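Local atomic coordinates of pectate lyase 47 (Bacillus sp. TS-47, PDB entry 1VBL), a protein that probably cleaves pectate, the polygalacturonate backbone of pectin, by beta-elimination, as a thermostable, secreted, calcium-binding polysaccharide lyase. Residues V78-F88 with P168-D176; T208-S216 with N305-Y313. One frame throughout, in Å; residues are numbered along the deposited sequence.

In the fold
Contacts 1 and 2 illustrate two ways in which loops outside a regular core can be fastened to one another. Both are partly buried, with centres about 22 Å apart, and they meet where Leu-169 packs on His-212. Contact 1, away from the metal site and near helix 110-126, is held across its segments by aromatic rings and a proline without a single hydrogen bond; exposed Pro-80 and Lys-84 border its buried rings. Contact 2 joins loops that follow strands 200-208 and 293-303, the side chain of Asp-209 about 12 Å from a bound calcium ion. There the buried Tyr-309 is the centre, with polar bonds at its hydroxyl and exposed Arg-215 over its face.

Contact 1. Residues V78-F88 with P168-D176; sequences VGPDFYKDPHF and PLDYFPEWD
The carbonyl oxygen of Pro-80 is gripped inside its own short helical turn, by Lys-84 N at 2.8 Å and more weakly by Tyr-83 N, while the ring of Phe-172 comes up to it across the contact, CZ lying 3.7 Å from Pro-80 O. The oxygen lies near the ring plane, so it meets the rim and not the pi cloud. Next along that rim, Phe-172 CE2 packs 3.6 Å from Tyr-83 CB. On the other side of the ring, CD1 and CE1 lie against Phe-88, and as a pair the rings are edge-to-face, the edge of Phe-172 toward the face of Phe-88, with planes at 90° and centroids 5.4 Å apart. Phe-88 is presented for this by a chi1 of 178°, which sets its ring anti to the backbone N, and its own carbonyl O receives Lys-84 NZ. A leucine in place of Phe-172 would probably leave the Phe-88 face without its perpendicular partner and open a gap beside Tyr-83 CB.

Tyr-171 works differently, offering a face where Phe-172 offers its rim. Pro-80 CD sits over that face in a CH-pi contact, 4.2 Å from the centroid and 14° off the normal. Tyr-83 meets Tyr-171 rim to rim, CD1 lying 3.7 Å from CD2 of Tyr-171, and the Tyr-171 hydroxyl is hydrogen-bonded to Asn-70 OD1. An Asx turn, Phe-172 N to Asp-170 OD1, shapes the backbone carrying both rings.

Arg-115 and Gln-122 of helix 110-126 bond to the backbone of Phe-172 and Tyr-171, while Tyr-83 rests on Arg-125 and Ile-126. The contact thus packs against that helix two excursions from the right-handed parallel beta-helix, the fold of polysaccharide lyase family 1.

Contact 2. Residues T208-S216 with N305-Y313; sequences TDGDHPDRS and NLADYDFQY
Tyr-309 OH is held by two polar bonds from the facing loop: it donates to Asp-209 OD2 and accepts from the backbone N of Asp-214 at 2.8 Å, with an N-H...O angle of 158°. The first bond is modelled at 2.4 Å between OH and OD2, so short that its exact length is doubtful. Each aspartate has a further partner, Asp-209 OD1 at His-251 ND1 and Asp-214 OD1 at His-228 ND1, and the bond to His-251 is likely to steady the carboxylate that faces the phenol. Asp-214 also reaches the edge of the ring, its OD2 3.0 Å from Tyr-309 CE1.

Farther out, Arg-215 covers one face of the same ring. Bends at chi2 (62°) and chi3 turn its chain so that NE lies over the ring centre, 3.4 Å above the plane, with CZ 4.1 Å from the centroid in a cation-pi contact. The guanidinium is not stacked flat, its plane standing 58° from that of the ring. CD passes over the face too, as a CH-pi contact. The Asp-308 carbonyl O lies over the guanidinium face, too poorly aligned with its N-H groups to be hydrogen-bonded. Pro-213 CB completes the packing, 4.2 Å from Tyr-309 CE2.

The two loops leave strands 200-208 and 293-303 of the parallel beta-helix, and Tyr-309 spans the intervening coils, touching Asn-250 and Thr-283 on its way. Gripped soundly by Asp-214 N and less certainly by Asp-209, the hydroxyl is likely to fix where the ring ends, while the arginine charge probably gains from the ring's pi electrons and from nearby but non-contacting acidic groups of Asp-308 and Asp-310.

Contact 1. Residues V78-F88 with P168-D176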
loop_
_atom_site.group_PDB
_atom_site.type_symbol
_atom_site.label_atom_id
_atom_site.label_comp_id
_atom_site.label_asym_id
_atom_site.label_seq_id
_atom_site.Cartn_x
_atom_site.Cartn_y
_atom_site.Cartn_z
ATOM N N VAL A 78 -12.410 9.799 -18.463
ATOM C CA VAL A 78 -13.261 10.847 -17.918
ATOM C C VAL A 78 -12.446 11.729 -16.984
ATOM O O VAL A 78 -11.441 11.291 -16.420
ATOM C CB VAL A 78 -14.468 10.265 -17.137
ATOM C CG1 VAL A 78 -15.300 9.382 -18.051
ATOM C CG2 VAL A 78 -13.982 9.472 -15.923
ATOM N N GLY A 79 -12.876 12.977 -16.837
ATOM C CA GLY A 79 -12.180 13.904 -15.966
ATOM C C GLY A 79 -13.037 14.238 -14.762
ATOM O O GLY A 79 -14.122 13.675 -14.597
ATOM N N PRO A 80 -12.582 15.152 -13.895
ATOM C CA PRO A 80 -13.374 15.508 -12.715
ATOM C C PRO A 80 -14.776 16.016 -13.050
ATOM O O PRO A 80 -15.702 15.861 -12.258
ATOM C CB PRO A 80 -12.506 16.557 -12.015
ATOM C CG PRO A 80 -11.656 17.118 -13.123
ATOM C CD PRO A 80 -11.313 15.900 -13.929
ATOM N N ASP A 81 -14.933 16.605 -14.232
ATOM C CA ASP A 81 -16.229 17.127 -14.652
ATOM C C ASP A 81 -17.284 16.020 -14.707
ATOM O O ASP A 81 -18.462 16.251 -14.420
ATOM C CB ASP A 81 -16.100 17.814 -16.017
ATOM C CG ASP A 81 -15.637 16.867 -17.118
ATOM O OD1 ASP A 81 -14.705 16.068 -16.882
ATOM O OD2 ASP A 81 -16.199 16.936 -18.235
ATOM N N PHE A 82 -16.847 14.818 -15.065
ATOM C CA PHE A 82 -17.727 13.658 -15.158
ATOM C C PHE A 82 -18.272 13.289 -13.778
ATOM O O PHE A 82 -19.437 12.912 -13.631
ATOM C CB PHE A 82 -16.938 12.478 -15.741
ATOM C CG PHE A 82 -17.715 11.196 -15.821
ATOM C CD1 PHE A 82 -18.485 10.899 -16.941
ATOM C CD2 PHE A 82 -17.654 10.269 -14.784
ATOM C CE1 PHE A 82 -19.185 9.693 -17.032
ATOM C CE2 PHE A 82 -18.348 9.062 -14.862
ATOM C CZ PHE A 82 -19.114 8.772 -15.988
ATOM N N TYR A 83 -17.424 13.414 -12.764
ATOM C CA TYR A 83 -17.809 13.063 -11.400
ATOM C C TYR A 83 -18.416 14.184 -10.568
ATOM O O TYR A 83 -19.136 13.921 -9.606
ATOM C CB TYR A 83 -16.593 12.541 -10.635
ATOM C CG TYR A 83 -15.908 11.349 -11.255
ATOM C CD1 TYR A 83 -14.624 11.463 -11.790
ATOM C CD2 TYR A 83 -16.513 10.095 -11.254
ATOM C CE1 TYR A 83 -13.957 10.353 -12.301
ATOM C CE2 TYR A 83 -15.855 8.978 -11.763
ATOM C CZ TYR A 83 -14.578 9.116 -12.281
ATOM O OH TYR A 83 -13.916 8.015 -12.763
ATOM N N LYS A 84 -18.117 15.426 -10.936
ATOM C CA LYS A 84 -18.567 16.590 -10.182
ATOM C C LYS A 84 -20.064 16.737 -9.913
ATOM O O LYS A 84 -20.888 16.719 -10.832
ATOM C CB LYS A 84 -18.047 17.868 -10.852
ATOM C CG LYS A 84 -18.149 19.108 -9.971
ATOM C CD LYS A 84 -17.619 20.356 -10.667
ATOM C CE LYS A 84 -18.606 20.905 -11.689
ATOM N NZ LYS A 84 -19.901 21.308 -11.056
ATOM N N ASP A 85 -20.397 16.887 -8.634
ATOM C CA ASP A 85 -21.780 17.079 -8.203
ATOM C C ASP A 85 -22.203 18.473 -8.689
ATOM O O ASP A 85 -21.387 19.393 -8.736
ATOM C CB ASP A 85 -21.855 17.021 -6.672
ATOM C CG ASP A 85 -23.269 17.173 -6.143
ATOM O OD1 ASP A 85 -24.002 16.160 -6.086
ATOM O OD2 ASP A 85 -23.648 18.311 -5.787
ATOM N N PRO A 86 -23.482 18.646 -9.049
ATOM C CA PRO A 86 -23.985 19.943 -9.527
ATOM C C PRO A 86 -23.784 21.069 -8.510
ATOM O O PRO A 86 -23.690 22.243 -8.875
ATOM C CB PRO A 86 -25.472 19.675 -9.770
ATOM C CG PRO A 86 -25.532 18.203 -10.014
ATOM C CD PRO A 86 -24.559 17.644 -9.018
ATOM N N HIS A 87 -23.727 20.702 -7.236
ATOM C CA HIS A 87 -23.572 21.676 -6.162
ATOM C C HIS A 87 -22.130 21.855 -5.714
ATOM O O HIS A 87 -21.865 22.518 -4.709
ATOM C CB HIS A 87 -24.427 21.265 -4.963
ATOM C CG HIS A 87 -25.886 21.141 -5.278
ATOM N ND1 HIS A 87 -26.666 22.223 -5.623
ATOM C CD2 HIS A 87 -26.700 20.060 -5.316
ATOM C CE1 HIS A 87 -27.901 21.815 -5.858
ATOM N NE2 HIS A 87 -27.948 20.507 -5.680
ATOM N N PHE A 88 -21.196 21.265 -6.450
ATOM C CA PHE A 88 -19.796 21.399 -6.094
ATOM C C PHE A 88 -19.008 22.242 -7.080
ATOM O O PHE A 88 -19.195 22.148 -8.291
ATOM C CB PHE A 88 -19.128 20.028 -5.969
ATOM C CG PHE A 88 -17.661 20.103 -5.643
ATOM C CD1 PHE A 88 -16.706 20.143 -6.656
ATOM C CD2 PHE A 88 -17.237 20.175 -4.320
ATOM C CE1 PHE A 88 -15.347 20.252 -6.355
ATOM C CE2 PHE A 88 -15.882 20.284 -4.007
ATOM C CZ PHE A 88 -14.936 20.324 -5.028
ATOM N N PRO A 168 -3.821 5.755 -7.820
ATOM C CA PRO A 168 -5.025 6.479 -8.226
ATOM C C PRO A 168 -5.056 7.893 -7.656
ATOM O O PRO A 168 -4.560 8.147 -6.560
ATOM C CB PRO A 168 -6.149 5.606 -7.677
ATOM C CG PRO A 168 -5.543 5.038 -6.435
ATOM C CD PRO A 168 -4.156 4.653 -6.900
ATOM N N LEU A 169 -5.639 8.806 -8.419
ATOM C CA LEU A 169 -5.758 10.195 -8.008
ATOM C C LEU A 169 -7.182 10.441 -7.522
ATOM O O LEU A 169 -8.146 10.096 -8.209
ATOM C CB LEU A 169 -5.459 11.109 -9.199
ATOM C CG LEU A 169 -4.368 12.178 -9.108
ATOM C CD1 LEU A 169 -3.081 11.593 -8.566
ATOM C CD2 LEU A 169 -4.146 12.763 -10.492
ATOM N N ASP A 170 -7.308 11.018 -6.331
ATOM C CA ASP A 170 -8.611 11.342 -5.756
ATOM C C ASP A 170 -8.899 12.775 -6.216
ATOM O O ASP A 170 -8.228 13.709 -5.779
ATOM C CB ASP A 170 -8.538 11.297 -4.225
ATOM C CG ASP A 170 -9.902 11.440 -3.565
ATOM O OD1 ASP A 170 -10.777 12.130 -4.132
ATOM O OD2 ASP A 170 -10.092 10.871 -2.468
ATOM N N TYR A 171 -9.884 12.944 -7.092
ATOM C CA TYR A 171 -10.220 14.273 -7.613
ATOM C C TYR A 171 -10.904 15.188 -6.605
ATOM O O TYR A 171 -11.009 16.401 -6.824
ATOM C CB TYR A 171 -11.129 14.163 -8.841
ATOM C CG TYR A 171 -10.507 13.516 -10.058
ATOM C CD1 TYR A 171 -9.150 13.670 -10.344
ATOM C CD2 TYR A 171 -11.291 12.805 -10.962
ATOM C CE1 TYR A 171 -8.595 13.135 -11.508
ATOM C CE2 TYR A 171 -10.747 12.270 -12.127
ATOM C CZ TYR A 171 -9.401 12.440 -12.394
ATOM O OH TYR A 171 -8.868 11.926 -13.551
ATOM N N PHE A 172 -11.377 14.614 -5.506
ATOM C CA PHE A 172 -12.073 15.402 -4.499
ATOM C C PHE A 172 -11.572 15.111 -3.094
ATOM O O PHE A 172 -12.315 14.619 -2.247
ATOM C CB PHE A 172 -13.573 15.133 -4.606
ATOM C CG PHE A 172 -14.105 15.308 -5.998
ATOM C CD1 PHE A 172 -14.339 16.581 -6.512
ATOM C CD2 PHE A 172 -14.296 14.205 -6.824
ATOM C CE1 PHE A 172 -14.751 16.755 -7.833
ATOM C CE2 PHE A 172 -14.707 14.368 -8.147
ATOM C CZ PHE A 172 -14.933 15.646 -8.652
ATOM N N PRO A 173 -10.293 15.420 -2.830
ATOM C CA PRO A 173 -9.683 15.194 -1.519
ATOM C C PRO A 173 -10.434 15.966 -0.448
ATOM O O PRO A 173 -10.961 17.049 -0.701
ATOM C CB PRO A 173 -8.265 15.737 -1.690
ATOM C CG PRO A 173 -8.015 15.628 -3.154
ATOM C CD PRO A 173 -9.333 16.057 -3.745
ATOM N N GLU A 174 -10.467 15.403 0.750
ATOM C CA GLU A 174 -11.125 16.030 1.880
ATOM C C GLU A 174 -10.136 16.948 2.593
ATOM O O GLU A 174 -8.977 16.586 2.793
ATOM C CB GLU A 174 -11.607 14.948 2.845
ATOM C CG GLU A 174 -11.964 15.439 4.230
ATOM C CD GLU A 174 -12.069 14.296 5.224
ATOM O OE1 GLU A 174 -12.971 13.449 5.068
ATOM O OE2 GLU A 174 -11.239 14.240 6.156
ATOM N N TRP A 175 -10.580 18.145 2.956
ATOM C CA TRP A 175 -9.712 19.061 3.686
ATOM C C TRP A 175 -10.012 18.886 5.166
ATOM O O TRP A 175 -11.170 18.926 5.577
ATOM C CB TRP A 175 -9.967 20.519 3.291
ATOM C CG TRP A 175 -9.338 21.498 4.254
ATOM C CD1 TRP A 175 -9.988 22.361 5.095
ATOM C CD2 TRP A 175 -7.937 21.684 4.496
ATOM N NE1 TRP A 175 -9.078 23.071 5.846
ATOM C CE2 TRP A 175 -7.812 22.675 5.499
ATOM C CE3 TRP A 175 -6.775 21.108 3.965
ATOM C CZ2 TRP A 175 -6.570 23.101 5.980
ATOM C CZ3 TRP A 175 -5.538 21.535 4.445
ATOM C CH2 TRP A 175 -5.449 22.521 5.443
ATOM N N ASP A 176 -8.971 18.671 5.962
ATOM C CA ASP A 176 -9.139 18.510 7.402
ATOM C C ASP A 176 -8.257 19.546 8.085
ATOM O O ASP A 176 -7.046 19.368 8.186
ATOM C CB ASP A 176 -8.713 17.112 7.848
ATOM C CG ASP A 176 -8.960 16.875 9.327
ATOM O OD1 ASP A 176 -9.191 17.863 10.058
ATOM O OD2 ASP A 176 -8.916 15.706 9.761
#

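Contact 2. Residues T208-S216 with N305-Y313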
loop_
_atom_site.group_PDB
_atom_site.type_symbol
_atom_site.label_atom_id
_atom_site.label_comp_id
_atom_site.label_asym_id
_atom_site.label_seq_id
_atom_site.Cartn_x
_atom_site.Cartn_y
_atom_site.Cartn_z
ATOM N N THR A 208 3.816 3.019 -8.123
ATOM C CA THR A 208 4.429 4.327 -8.336
ATOM C C THR A 208 3.367 5.379 -8.610
ATOM O O THR A 208 2.288 5.054 -9.099
ATOM C CB THR A 208 5.383 4.305 -9.553
ATOM O OG1 THR A 208 5.942 5.611 -9.747
ATOM C CG2 THR A 208 4.629 3.899 -10.822
ATOM N N ASP A 209 3.656 6.634 -8.278
ATOM C CA ASP A 209 2.700 7.692 -8.574
ATOM C C ASP A 209 2.838 8.011 -10.065
ATOM O O ASP A 209 2.039 8.753 -10.635
ATOM C CB ASP A 209 2.961 8.934 -7.710
ATOM C CG ASP A 209 2.468 8.757 -6.280
ATOM O OD1 ASP A 209 1.865 7.699 -5.988
ATOM O OD2 ASP A 209 2.673 9.670 -5.448
ATOM N N GLY A 210 3.862 7.422 -10.682
ATOM C CA GLY A 210 4.106 7.587 -12.109
ATOM C C GLY A 210 4.092 8.988 -12.692
ATOM O O GLY A 210 4.835 9.860 -12.248
ATOM N N ASP A 211 3.245 9.194 -13.699
ATOM C CA ASP A 211 3.133 10.486 -14.371
ATOM C C ASP A 211 2.469 11.577 -13.540
ATOM O O ASP A 211 2.334 12.711 -14.005
ATOM C CB ASP A 211 2.375 10.340 -15.697
ATOM C CG ASP A 211 3.118 9.483 -16.704
ATOM O OD1 ASP A 211 4.364 9.513 -16.703
ATOM O OD2 ASP A 211 2.459 8.791 -17.508
ATOM N N HIS A 212 2.060 11.251 -12.316
ATOM C CA HIS A 212 1.412 12.247 -11.469
ATOM C C HIS A 212 2.004 12.343 -10.069
ATOM O O HIS A 212 1.316 12.100 -9.078
ATOM C CB HIS A 212 -0.086 11.959 -11.376
ATOM C CG HIS A 212 -0.760 11.904 -12.708
ATOM N ND1 HIS A 212 -0.830 12.996 -13.547
ATOM C CD2 HIS A 212 -1.332 10.877 -13.376
ATOM C CE1 HIS A 212 -1.415 12.642 -14.676
ATOM N NE2 HIS A 212 -1.729 11.361 -14.599
ATOM N N PRO A 213 3.293 12.706 -9.970
ATOM C CA PRO A 213 3.942 12.828 -8.662
ATOM C C PRO A 213 3.284 13.950 -7.863
ATOM O O PRO A 213 2.789 14.917 -8.447
ATOM C CB PRO A 213 5.391 13.133 -9.028
ATOM C CG PRO A 213 5.252 13.909 -10.297
ATOM C CD PRO A 213 4.210 13.113 -11.050
ATOM N N ASP A 214 3.278 13.825 -6.538
ATOM C CA ASP A 214 2.652 14.832 -5.684
ATOM C C ASP A 214 3.143 16.239 -5.997
ATOM O O ASP A 214 2.403 17.209 -5.870
ATOM C CB ASP A 214 2.912 14.522 -4.207
ATOM C CG ASP A 214 2.183 13.279 -3.734
ATOM O OD1 ASP A 214 1.107 12.977 -4.289
ATOM O OD2 ASP A 214 2.675 12.615 -2.798
ATOM N N ARG A 215 4.397 16.332 -6.415
ATOM C CA ARG A 215 5.030 17.604 -6.743
ATOM C C ARG A 215 4.299 18.354 -7.850
ATOM O O ARG A 215 4.357 19.582 -7.925
ATOM C CB ARG A 215 6.482 17.351 -7.159
ATOM C CG ARG A 215 7.261 16.516 -6.148
ATOM C CD ARG A 215 6.653 15.112 -5.971
ATOM N NE ARG A 215 6.854 14.592 -4.619
ATOM C CZ ARG A 215 6.475 15.222 -3.510
ATOM N NH1 ARG A 215 5.872 16.403 -3.582
ATOM N NH2 ARG A 215 6.698 14.675 -2.327
ATOM N N SER A 216 3.607 17.611 -8.704
ATOM C CA SER A 216 2.877 18.201 -9.816
ATOM C C SER A 216 1.416 18.484 -9.479
ATOM O O SER A 216 0.691 19.052 -10.297
ATOM C CB SER A 216 2.929 17.266 -11.022
ATOM O OG SER A 216 2.192 16.079 -10.769
ATOM N N ASN A 305 18.280 12.312 -1.562
ATOM C CA ASN A 305 17.774 13.609 -1.136
ATOM C C ASN A 305 17.386 14.475 -2.332
ATOM O O ASN A 305 16.925 15.604 -2.170
ATOM C CB ASN A 305 18.804 14.326 -0.251
ATOM C CG ASN A 305 20.136 14.561 -0.951
ATOM O OD1 ASN A 305 21.089 15.043 -0.334
ATOM N ND2 ASN A 305 20.209 14.231 -2.228
ATOM N N LEU A 306 17.563 13.934 -3.534
ATOM C CA LEU A 306 17.212 14.650 -4.756
ATOM C C LEU A 306 15.832 14.211 -5.238
ATOM O O LEU A 306 15.283 14.780 -6.182
ATOM C CB LEU A 306 18.244 14.374 -5.853
ATOM C CG LEU A 306 19.674 14.844 -5.576
ATOM C CD1 LEU A 306 20.602 14.400 -6.704
ATOM C CD2 LEU A 306 19.681 16.358 -5.435
ATOM N N ALA A 307 15.275 13.197 -4.585
ATOM C CA ALA A 307 13.963 12.683 -4.962
ATOM C C ALA A 307 12.854 13.695 -4.690
ATOM O O ALA A 307 12.935 14.493 -3.754
ATOM C CB ALA A 307 13.676 11.381 -4.213
ATOM N N ASP A 308 11.819 13.648 -5.520
ATOM C CA ASP A 308 10.669 14.535 -5.384
ATOM C C ASP A 308 9.987 14.274 -4.043
ATOM O O ASP A 308 9.395 15.174 -3.445
ATOM C CB ASP A 308 9.677 14.268 -6.516
ATOM C CG ASP A 308 10.204 14.689 -7.872
ATOM O OD1 ASP A 308 9.630 14.241 -8.889
ATOM O OD2 ASP A 308 11.175 15.472 -7.923
ATOM N N TYR A 309 10.074 13.031 -3.583
ATOM C CA TYR A 309 9.466 12.627 -2.323
ATOM C C TYR A 309 10.490 12.638 -1.200
ATOM O O TYR A 309 11.491 11.927 -1.254
ATOM C CB TYR A 309 8.869 11.222 -2.470
ATOM C CG TYR A 309 7.678 11.183 -3.399
ATOM C CD1 TYR A 309 6.380 11.337 -2.908
ATOM C CD2 TYR A 309 7.851 11.054 -4.777
ATOM C CE1 TYR A 309 5.282 11.367 -3.768
ATOM C CE2 TYR A 309 6.765 11.085 -5.644
ATOM C CZ TYR A 309 5.484 11.241 -5.133
ATOM O OH TYR A 309 4.413 11.276 -5.993
ATOM N N ASP A 310 10.243 13.458 -0.186
ATOM C CA ASP A 310 11.151 13.531 0.947
ATOM C C ASP A 310 11.024 12.230 1.722
ATOM O O ASP A 310 10.102 11.451 1.485
ATOM C CB ASP A 310 10.781 14.707 1.851
ATOM C CG ASP A 310 10.981 16.051 1.173
ATOM O OD1 ASP A 310 12.111 16.317 0.714
ATOM O OD2 ASP A 310 10.013 16.838 1.100
ATOM N N PHE A 311 11.960 11.984 2.627
ATOM C CA PHE A 311 11.912 10.783 3.444
ATOM C C PHE A 311 11.607 11.204 4.869
ATOM O O PHE A 311 12.229 12.131 5.390
ATOM C CB PHE A 311 13.245 10.033 3.408
ATOM C CG PHE A 311 13.348 8.938 4.436
ATOM C CD1 PHE A 311 14.024 9.150 5.637
ATOM C CD2 PHE A 311 12.746 7.707 4.216
ATOM C CE1 PHE A 311 14.097 8.147 6.603
ATOM C CE2 PHE A 311 12.812 6.693 5.180
ATOM C CZ PHE A 311 13.489 6.914 6.373
ATOM N N GLN A 312 10.648 10.533 5.497
ATOM C CA GLN A 312 10.283 10.858 6.870
ATOM C C GLN A 312 10.715 9.730 7.804
ATOM O O GLN A 312 11.437 9.959 8.772
ATOM C CB GLN A 312 8.770 11.076 6.986
ATOM C CG GLN A 312 8.335 11.586 8.358
ATOM C CD GLN A 312 6.826 11.663 8.511
ATOM O OE1 GLN A 312 6.126 12.170 7.633
ATOM N NE2 GLN A 312 6.318 11.167 9.636
ATOM N N TYR A 313 10.262 8.514 7.509
ATOM C CA TYR A 313 10.613 7.350 8.318
ATOM C C TYR A 313 10.262 6.083 7.547
ATOM O O TYR A 313 9.499 6.127 6.577
ATOM C CB TYR A 313 9.862 7.384 9.656
ATOM C CG TYR A 313 8.404 6.990 9.577
ATOM C CD1 TYR A 313 8.019 5.653 9.668
ATOM C CD2 TYR A 313 7.406 7.953 9.407
ATOM C CE1 TYR A 313 6.679 5.279 9.595
ATOM C CE2 TYR A 313 6.056 7.589 9.330
ATOM C CZ TYR A 313 5.705 6.251 9.427
ATOM O OH TYR A 313 4.385 5.876 9.368
#